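Local coordinates for protein chorismate mutase (Clostridium thermocellum, PDB 1XHO) that probably catalyses the Claisen rearrangement of chorismate to prephenate, a step on the way to phenylalanine and tyrosine, at residues G37-S42 with Y136-K141; E48-T53 with P87-R92; T77-L82 with M104-V109. One frame throughout, in Å; residues are numbered along the deposited sequence.

Contact 1 (G37-S42 with Y136-K141)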
loop_
_atom_site.group_PDB
_atom_site.type_symbol
_atom_site.label_atom_id
_atom_site.label_comp_id
_atom_site.label_asym_id
_atom_site.label_seq_id
_atom_site.Cartn_x
_atom_site.Cartn_y
_atom_site.Cartn_z
ATOM N N GLY C 37 -9.128 1.668 -9.102
ATOM C CA GLY C 37 -9.510 2.758 -9.982
ATOM C C GLY C 37 -8.279 3.472 -10.562
ATOM O O GLY C 37 -7.193 3.475 -9.956
ATOM N N ALA C 38 -8.440 4.046 -11.753
ATOM C CA ALA C 38 -7.410 4.886 -12.353
ATOM C C ALA C 38 -8.061 5.971 -13.173
ATOM O O ALA C 38 -9.148 5.780 -13.725
ATOM C CB ALA C 38 -6.437 4.071 -13.207
ATOM N N THR C 39 -7.399 7.120 -13.214
ATOM C CA THR C 39 -7.867 8.267 -13.971
ATOM C C THR C 39 -6.670 9.148 -14.344
ATOM O O THR C 39 -5.579 8.989 -13.808
ATOM C CB THR C 39 -8.960 9.076 -13.181
ATOM O OG1 THR C 39 -9.635 9.992 -14.061
ATOM C CG2 THR C 39 -8.359 9.830 -11.967
ATOM N N THR C 40 -6.887 10.063 -15.280
ATOM C CA THR C 40 -5.864 11.012 -15.677
ATOM C C THR C 40 -6.384 12.438 -15.518
ATOM O O THR C 40 -7.595 12.665 -15.480
ATOM C CB THR C 40 -5.371 10.770 -17.127
ATOM O OG1 THR C 40 -6.471 10.865 -18.047
ATOM C CG2 THR C 40 -4.713 9.405 -17.240
ATOM N N VAL C 41 -5.450 13.378 -15.388
ATOM C CA VAL C 41 -5.769 14.812 -15.301
ATOM C C VAL C 41 -5.103 15.569 -16.455
ATOM O O VAL C 41 -4.157 15.071 -17.077
ATOM C CB VAL C 41 -5.353 15.445 -13.944
ATOM C CG1 VAL C 41 -6.239 14.931 -12.816
ATOM C CG2 VAL C 41 -3.879 15.197 -13.635
ATOM N N SER C 42 -5.628 16.755 -16.745
ATOM C CA SER C 42 -5.085 17.616 -17.792
ATOM C C SER C 42 -3.862 18.385 -17.305
ATOM O O SER C 42 -2.936 18.632 -18.072
ATOM C CB SER C 42 -6.157 18.596 -18.295
ATOM O OG SER C 42 -6.777 19.282 -17.217
ATOM N N TYR C 136 -11.870 2.556 -14.748
ATOM C CA TYR C 136 -10.805 3.209 -15.501
ATOM C C TYR C 136 -11.399 4.400 -16.227
ATOM O O TYR C 136 -12.269 4.229 -17.075
ATOM C CB TYR C 136 -10.138 2.204 -16.453
ATOM C CG TYR C 136 -9.448 1.102 -15.681
ATOM C CD1 TYR C 136 -8.088 1.182 -15.388
ATOM C CD2 TYR C 136 -10.169 0.006 -15.189
ATOM C CE1 TYR C 136 -7.450 0.194 -14.643
ATOM C CE2 TYR C 136 -9.545 -0.988 -14.439
ATOM C CZ TYR C 136 -8.179 -0.890 -14.175
ATOM O OH TYR C 136 -7.541 -1.863 -13.436
ATOM N N LEU C 137 -10.960 5.610 -15.866
ATOM C CA LEU C 137 -11.526 6.836 -16.457
ATOM C C LEU C 137 -10.493 7.678 -17.186
ATOM O O LEU C 137 -9.293 7.559 -16.943
ATOM C CB LEU C 137 -12.199 7.695 -15.386
ATOM C CG LEU C 137 -13.350 7.061 -14.604
ATOM C CD1 LEU C 137 -13.779 7.996 -13.502
ATOM C CD2 LEU C 137 -14.528 6.716 -15.523
ATOM N N ASN C 138 -10.988 8.547 -18.073
ATOM C CA ASN C 138 -10.152 9.436 -18.869
ATOM C C ASN C 138 -9.055 8.634 -19.562
ATOM O O ASN C 138 -9.310 7.530 -20.027
ATOM C CB ASN C 138 -9.562 10.563 -18.008
ATOM C CG ASN C 138 -10.616 11.346 -17.260
ATOM O OD1 ASN C 138 -11.784 11.346 -17.638
ATOM N ND2 ASN C 138 -10.202 12.037 -16.198
ATOM N N GLY C 139 -7.838 9.171 -19.627
ATOM C CA GLY C 139 -6.729 8.474 -20.271
ATOM C C GLY C 139 -6.373 7.132 -19.671
ATOM O O GLY C 139 -5.706 6.328 -20.320
ATOM N N ALA C 140 -6.808 6.876 -18.435
ATOM C CA ALA C 140 -6.526 5.600 -17.760
ATOM C C ALA C 140 -7.279 4.404 -18.350
ATOM O O ALA C 140 -6.951 3.254 -18.043
ATOM C CB ALA C 140 -6.790 5.706 -16.265
ATOM N N LYS C 141 -8.275 4.665 -19.201
ATOM C CA LYS C 141 -8.977 3.586 -19.917
ATOM C C LYS C 141 -8.024 2.684 -20.707
ATOM O O LYS C 141 -8.279 1.486 -20.851
ATOM C CB LYS C 141 -10.079 4.151 -20.824
ATOM C CG LYS C 141 -11.340 4.518 -20.060
ATOM C CD LYS C 141 -12.338 5.322 -20.882
ATOM C CE LYS C 141 -12.812 4.570 -22.114
ATOM N NZ LYS C 141 -13.880 5.315 -22.799
#
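Ala-38 and Tyr-136 form a single parallel beta bridge at the edge of the sheet. It joins the end of strand 32-40 to the short strand 135-136, the outermost strand on this side within the chain. The sheet is the mixed sheet of an AroH-type chorismate mutase, with helix 46-63 packed on it. Leu-137 N donates to Ala-38 O at 2.8 Å, nearly straight at 170°. One residue further on, the CA-H of Thr-39 points at Leu-137 O.

Past the bridge the second chain leaves the strand. Asn-138 has a positive phi of 51°, and Gly-139 to Lys-141 form a 3-10 turn. This turn folds back over the strand. Ala-140 CB rests on Ala-38 CB at 3.5 Å, tighter than usual for two methyl carbons. Tyr-136 sits on the same face as Ala-38, and its CD1 is 4.0 Å from Ala-38 CB.

The polar side chains close the far end. The Asn-138 and Thr-40 side chains run alongside each other, pointing opposite ways. Asn-138 ND2 gives a hydrogen bond of 2.8 Å to Thr-40 O, in the plane of that carbonyl and close to the plane of its own amide. ND2 also binds Glu-52 OE1 of helix 46-63, so the amide links strand, turn and helix. Thr-40 places OG1 between its backbone N and carbonyl carbon (chi1 59°), which aims it at the turn. There Thr-40 OG1 accepts from Gly-139 N at 2.7 Å, through a bent bond, while Thr-40 CG2 lies 3.5 Å from Ala-140 N.

Contact 2 (E48-T53 with P87-R92)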
loop_
_atom_site.group_PDB
_atom_site.type_symbol
_atom_site.label_atom_id
_atom_site.label_comp_id
_atom_site.label_asym_id
_atom_site.label_seq_id
_atom_site.Cartn_x
_atom_site.Cartn_y
_atom_site.Cartn_z
ATOM N N GLU C 48 -7.548 20.052 -10.401
ATOM C CA GLU C 48 -7.674 18.903 -11.290
ATOM C C GLU C 48 -7.465 17.577 -10.551
ATOM O O GLU C 48 -8.257 16.642 -10.703
ATOM C CB GLU C 48 -6.674 19.003 -12.454
ATOM C CG GLU C 48 -7.107 19.942 -13.565
ATOM C CD GLU C 48 -8.342 19.439 -14.295
ATOM O OE1 GLU C 48 -8.233 18.445 -15.056
ATOM O OE2 GLU C 48 -9.425 20.037 -14.097
ATOM N N ILE C 49 -6.389 17.510 -9.768
ATOM C CA ILE C 49 -6.068 16.324 -8.965
ATOM C C ILE C 49 -7.237 15.941 -8.050
ATOM O O ILE C 49 -7.644 14.782 -8.002
ATOM C CB ILE C 49 -4.785 16.543 -8.117
ATOM C CG1 ILE C 49 -3.551 16.535 -9.025
ATOM C CG2 ILE C 49 -4.649 15.461 -7.043
ATOM C CD1 ILE C 49 -2.261 17.084 -8.364
ATOM N N VAL C 50 -7.775 16.926 -7.341
ATOM C CA VAL C 50 -8.830 16.673 -6.354
ATOM C C VAL C 50 -10.158 16.329 -7.020
ATOM O O VAL C 50 -10.830 15.397 -6.603
ATOM C CB VAL C 50 -8.989 17.873 -5.369
ATOM C CG1 VAL C 50 -10.198 17.688 -4.448
ATOM C CG2 VAL C 50 -7.717 18.037 -4.535
ATOM N N ALA C 51 -10.524 17.079 -8.054
ATOM C CA ALA C 51 -11.802 16.886 -8.737
ATOM C C ALA C 51 -11.829 15.573 -9.512
ATOM O O ALA C 51 -12.812 14.850 -9.469
ATOM C CB ALA C 51 -12.091 18.066 -9.671
ATOM N N GLU C 52 -10.755 15.257 -10.221
ATOM C CA GLU C 52 -10.706 13.993 -10.968
ATOM C C GLU C 52 -10.622 12.780 -10.053
ATOM O O GLU C 52 -11.146 11.715 -10.393
ATOM C CB GLU C 52 -9.566 13.988 -11.988
ATOM C CG GLU C 52 -9.798 14.962 -13.150
ATOM C CD GLU C 52 -11.181 14.824 -13.761
ATOM O OE1 GLU C 52 -11.598 13.682 -14.043
ATOM O OE2 GLU C 52 -11.857 15.859 -13.935
ATOM N N THR C 53 -9.992 12.947 -8.887
ATOM C CA THR C 53 -9.964 11.891 -7.900
ATOM C C THR C 53 -11.363 11.683 -7.323
ATOM O O THR C 53 -11.769 10.550 -7.097
ATOM C CB THR C 53 -8.926 12.149 -6.765
ATOM O OG1 THR C 53 -7.617 12.265 -7.331
ATOM C CG2 THR C 53 -8.928 10.992 -5.744
ATOM N N PRO C 87 -4.365 13.451 -3.399
ATOM C CA PRO C 87 -5.687 13.001 -3.881
ATOM C C PRO C 87 -6.661 12.654 -2.747
ATOM O O PRO C 87 -7.876 12.706 -2.951
ATOM C CB PRO C 87 -5.354 11.752 -4.723
ATOM C CG PRO C 87 -3.910 11.903 -5.085
ATOM C CD PRO C 87 -3.280 12.582 -3.895
ATOM N N ALA C 88 -6.119 12.306 -1.573
ATOM C CA ALA C 88 -6.907 11.991 -0.374
ATOM C C ALA C 88 -7.861 13.115 0.073
ATOM O O ALA C 88 -8.813 12.857 0.802
ATOM C CB ALA C 88 -5.968 11.623 0.786
ATOM N N ILE C 89 -7.580 14.353 -0.329
ATOM C CA ILE C 89 -8.489 15.486 -0.080
ATOM C C ILE C 89 -9.877 15.244 -0.710
ATOM O O ILE C 89 -10.896 15.668 -0.142
ATOM C CB ILE C 89 -7.899 16.818 -0.613
ATOM C CG1 ILE C 89 -6.665 17.218 0.195
ATOM C CG2 ILE C 89 -8.942 17.946 -0.542
ATOM C CD1 ILE C 89 -5.729 18.174 -0.548
ATOM N N ALA C 90 -9.905 14.556 -1.860
ATOM C CA ALA C 90 -11.157 14.228 -2.551
ATOM C C ALA C 90 -12.114 13.435 -1.667
ATOM O O ALA C 90 -13.304 13.739 -1.628
ATOM C CB ALA C 90 -10.886 13.472 -3.850
ATOM N N ALA C 91 -11.590 12.436 -0.952
ATOM C CA ALA C 91 -12.407 11.620 -0.043
ATOM C C ALA C 91 -12.947 12.451 1.119
ATOM O O ALA C 91 -14.081 12.258 1.558
ATOM C CB ALA C 91 -11.599 10.432 0.479
ATOM N N ARG C 92 -12.129 13.375 1.611
ATOM C CA ARG C 92 -12.542 14.280 2.677
ATOM C C ARG C 92 -13.646 15.252 2.214
ATOM O O ARG C 92 -14.590 15.490 2.949
ATOM C CB ARG C 92 -11.340 15.058 3.224
ATOM C CG ARG C 92 -11.570 15.569 4.621
ATOM C CD ARG C 92 -10.597 16.676 5.016
ATOM N NE ARG C 92 -11.049 17.347 6.236
ATOM C CZ ARG C 92 -12.022 18.259 6.288
ATOM N NH1 ARG C 92 -12.664 18.641 5.185
ATOM N NH2 ARG C 92 -12.355 18.800 7.458
#
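The backbones of 48-53 and 87-92 come closest at Val-50 and Ala-90, whose CA atoms are 5.1 Å apart. The small alanine side chain permits this approach. Ala-90 CB points at the facing helix and lies 3.4 Å from Val-50 O. It also meets a methyl of Thr-53, with Ala-90 CB 3.7 Å from Thr-53 CG2.

Val-50 spans Ala-90 and Ile-89 with its two methyls. Its CG1, set anti to the backbone N (chi1 173°), lies by the backbone of Ala-90. Its CG2 reaches the branch of Ile-89, 4.1 Å from Ile-89 CB. Ile-89 is at the exposed margin, so this side of the packing is open to solvent.

The contact belongs to an alpha/beta fold with helices on a sheet. Segment 48-53 is part of helix 46-63, which lies on the sheet. Segment 87-92 leads into the short helix 89-93 of the beta-alpha-beta crossover between strands 71-78 and 100-105. Phe-76 of the sheet touches both Thr-53 and Pro-87 from the sheet side.

Pro-87 fills the inner side. Pro-87 CG is 4.1 Å from Ile-49 CG2. Thr-53 lies aslant Pro-87, with Thr-53 OG1 3.5 Å from Pro-87 CB and its methyl turned to Pro-87 O. The hydroxyl is occupied within its own helix. Thr-53 OG1 donates to Ile-49 O at 2.6 Å, while Thr-53 N reaches the same oxygen from the opposite face of the carbonyl plane. The hydroxyl bond restrains the side-chain rotation of Thr-53 and leaves CG2 facing Ala-90. On Pro-87 also rests Ile-107 of the second subunit.

Contact 3 (T77-L82 with M104-V109)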
loop_
_atom_site.group_PDB
_atom_site.type_symbol
_atom_site.label_atom_id
_atom_site.label_comp_id
_atom_site.label_asym_id
_atom_site.label_seq_id
_atom_site.Cartn_x
_atom_site.Cartn_y
_atom_site.Cartn_z
ATOM N N THR C 77 -2.113 6.550 -5.412
ATOM C CA THR C 77 -0.825 6.867 -6.024
ATOM C C THR C 77 -1.002 7.905 -7.111
ATOM O O THR C 77 -2.049 7.968 -7.768
ATOM C CB THR C 77 -0.094 5.640 -6.638
ATOM O OG1 THR C 77 -0.859 5.094 -7.729
ATOM C CG2 THR C 77 0.195 4.564 -5.566
ATOM N N VAL C 78 0.023 8.725 -7.291
ATOM C CA VAL C 78 0.108 9.590 -8.446
ATOM C C VAL C 78 1.463 9.369 -9.094
ATOM O O VAL C 78 2.437 8.996 -8.428
ATOM C CB VAL C 78 -0.084 11.093 -8.100
ATOM C CG1 VAL C 78 -1.415 11.317 -7.418
ATOM C CG2 VAL C 78 1.067 11.614 -7.222
ATOM N N THR C 79 1.510 9.581 -10.400
ATOM C CA THR C 79 2.751 9.552 -11.149
ATOM C C THR C 79 3.626 10.767 -10.789
ATOM O O THR C 79 3.124 11.789 -10.307
ATOM C CB THR C 79 2.462 9.484 -12.676
ATOM O OG1 THR C 79 1.385 10.370 -13.007
ATOM C CG2 THR C 79 2.052 8.107 -13.055
ATOM N N LYS C 80 4.927 10.635 -11.012
ATOM C CA LYS C 80 5.938 11.653 -10.637
ATOM C C LYS C 80 5.597 13.097 -11.082
ATOM O O LYS C 80 5.908 14.078 -10.377
ATOM C CB LYS C 80 7.290 11.237 -11.222
ATOM C CG LYS C 80 8.461 12.097 -10.813
ATOM C CD LYS C 80 9.771 11.314 -10.904
ATOM C CE LYS C 80 10.044 10.793 -12.318
ATOM N NZ LYS C 80 11.449 10.296 -12.452
ATOM N N ASP C 81 4.955 13.215 -12.242
ATOM C CA ASP C 81 4.550 14.517 -12.795
ATOM C C ASP C 81 3.401 15.213 -12.052
ATOM O O ASP C 81 3.081 16.330 -12.378
ATOM C CB ASP C 81 4.194 14.382 -14.285
ATOM C CG ASP C 81 3.308 13.174 -14.575
ATOM O OD1 ASP C 81 2.495 12.782 -13.717
ATOM O OD2 ASP C 81 3.445 12.602 -15.663
ATOM N N LEU C 82 2.774 14.547 -11.082
ATOM C CA LEU C 82 1.769 15.186 -10.226
ATOM C C LEU C 82 2.287 15.368 -8.791
ATOM O O LEU C 82 2.640 14.385 -8.130
ATOM C CB LEU C 82 0.482 14.355 -10.186
ATOM C CG LEU C 82 -0.226 14.060 -11.509
ATOM C CD1 LEU C 82 -1.501 13.243 -11.244
ATOM C CD2 LEU C 82 -0.534 15.361 -12.277
HETATM N N MSE C 104 0.933 7.672 -1.939
HETATM C CA MSE C 104 2.310 7.459 -2.354
HETATM C C MSE C 104 2.443 7.930 -3.786
HETATM O O MSE C 104 1.474 8.354 -4.401
HETATM C CB MSE C 104 2.690 5.970 -2.297
HETATM C CG MSE C 104 2.569 5.303 -0.921
HETATM SE SE MSE C 104 0.729 4.810 -0.423
HETATM C CE MSE C 104 1.213 3.114 0.412
ATOM N N ASN C 105 3.652 7.847 -4.316
ATOM C CA ASN C 105 3.847 7.992 -5.741
ATOM C C ASN C 105 3.838 6.621 -6.378
ATOM O O ASN C 105 4.184 5.608 -5.741
ATOM C CB ASN C 105 5.160 8.712 -6.066
ATOM C CG ASN C 105 5.094 10.208 -5.797
ATOM O OD1 ASN C 105 5.723 10.701 -4.866
ATOM N ND2 ASN C 105 4.358 10.943 -6.636
ATOM N N GLU C 106 3.430 6.593 -7.640
ATOM C CA GLU C 106 3.451 5.381 -8.436
ATOM C C GLU C 106 4.910 4.986 -8.677
ATOM O O GLU C 106 5.802 5.830 -8.665
ATOM C CB GLU C 106 2.722 5.634 -9.782
ATOM C CG GLU C 106 2.637 4.427 -10.754
ATOM C CD GLU C 106 1.654 3.344 -10.309
ATOM O OE1 GLU C 106 0.919 3.534 -9.306
ATOM O OE2 GLU C 106 1.616 2.289 -10.967
ATOM N N ILE C 107 5.147 3.698 -8.872
ATOM C CA ILE C 107 6.435 3.217 -9.351
ATOM C C ILE C 107 6.926 4.101 -10.513
ATOM O O ILE C 107 6.161 4.427 -11.431
ATOM C CB ILE C 107 6.358 1.731 -9.775
ATOM C CG1 ILE C 107 7.747 1.182 -10.146
ATOM C CG2 ILE C 107 5.317 1.526 -10.907
ATOM C CD1 ILE C 107 7.744 -0.351 -10.434
ATOM N N ASP C 108 8.192 4.507 -10.443
ATOM C CA ASP C 108 8.813 5.312 -11.499
ATOM C C ASP C 108 9.278 4.406 -12.657
ATOM O O ASP C 108 10.228 3.629 -12.524
ATOM C CB ASP C 108 9.978 6.155 -10.926
ATOM C CG ASP C 108 10.694 7.005 -11.998
ATOM O OD1 ASP C 108 10.292 6.977 -13.183
ATOM O OD2 ASP C 108 11.668 7.701 -11.646
ATOM N N VAL C 109 8.569 4.498 -13.779
ATOM C CA VAL C 109 8.920 3.775 -15.007
ATOM C C VAL C 109 8.808 4.754 -16.190
ATOM O O VAL C 109 7.701 5.056 -16.641
ATOM C CB VAL C 109 8.015 2.535 -15.226
ATOM C CG1 VAL C 109 8.299 1.876 -16.581
ATOM C CG2 VAL C 109 8.199 1.519 -14.090
HETATM O O HOH W 1 4.530 13.660 -6.471
#
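Val-78 O is gripped by two donors of the other segment, from opposite faces of its carbonyl plane. Glu-106 N comes at 2.7 Å and Asn-105 ND2 at 3.3 Å. Each stands well out of the plane, 45° and 54° respectively, on its own face. The Asn-105 amide is turned so that Val-78 O lies close to the amide's own plane. Val-78 CG2 packs against the same nitrogen. A water continues the link, accepting from Asn-105 ND2 and donating to Leu-82 O. The other end of this amide serves the assembly: Asn-105 OD1 accepts from Asp-108 N of the second subunit.

On the opposite side of the sheet, Thr-77 and Glu-106 meet at an angle. Glu-106 CG lies opposite the backbone N (chi1 -179°) and the chain bends at chi2, which brings the carboxylate back over Thr-77. Thr-77 OG1 donates to Glu-106 OE1 at 2.8 Å, meeting the oxygen almost head-on. The other oxygen of Glu-106 makes a long, weak ion pair with Arg-118.

These strand ends are the parallel neighbours of the beta-alpha-beta crossover 71-78, 89-93, 100-105. One ladder bond is Val-78 N to Met-104 O, 3.3 Å; Glu-106 N to Val-78 O is the next. Past Val-78 and Glu-106 the chains spread into loops. Lys-80, bent at chi3, bridges the gap to Asp-108. Lys-80 NZ meets Asp-108 OD2 at 2.7 Å, from above the carboxylate plane.

Phe-86 of the third subunit packs on Glu-106, so the Glu-106 side chain lies at a subunit interface, where AroH-type enzymes have their active sites. The bond from Thr-77 probably holds its carboxylate in a set orientation there, while the salt bridge ties the two loops together at the solvent-exposed Lys-80.

Overall arrangement
The three contacts all belong to one alpha/beta subunit. Their centres lie 13 to 15 Å apart. Contacts 1 and 3 reach the same sheet at its two edges within this chain: strand 135-136 is outermost at contact 1 and strand 100-105 at contact 3. Contact 2 packs the two helical segments together over the sheet. Along the chain, contacts 2 and 3 are nested inside the loop closed by contact 1, and their own segments alternate. Direct touches join them: Ser-42 to Glu-48, Val-41 to Leu-82, and Pro-87 to Val-78. Contact 1 touches no other subunit, contact 2 touches one through Pro-87 and contact 3 both, so contact with other subunits is concentrated at contact 3.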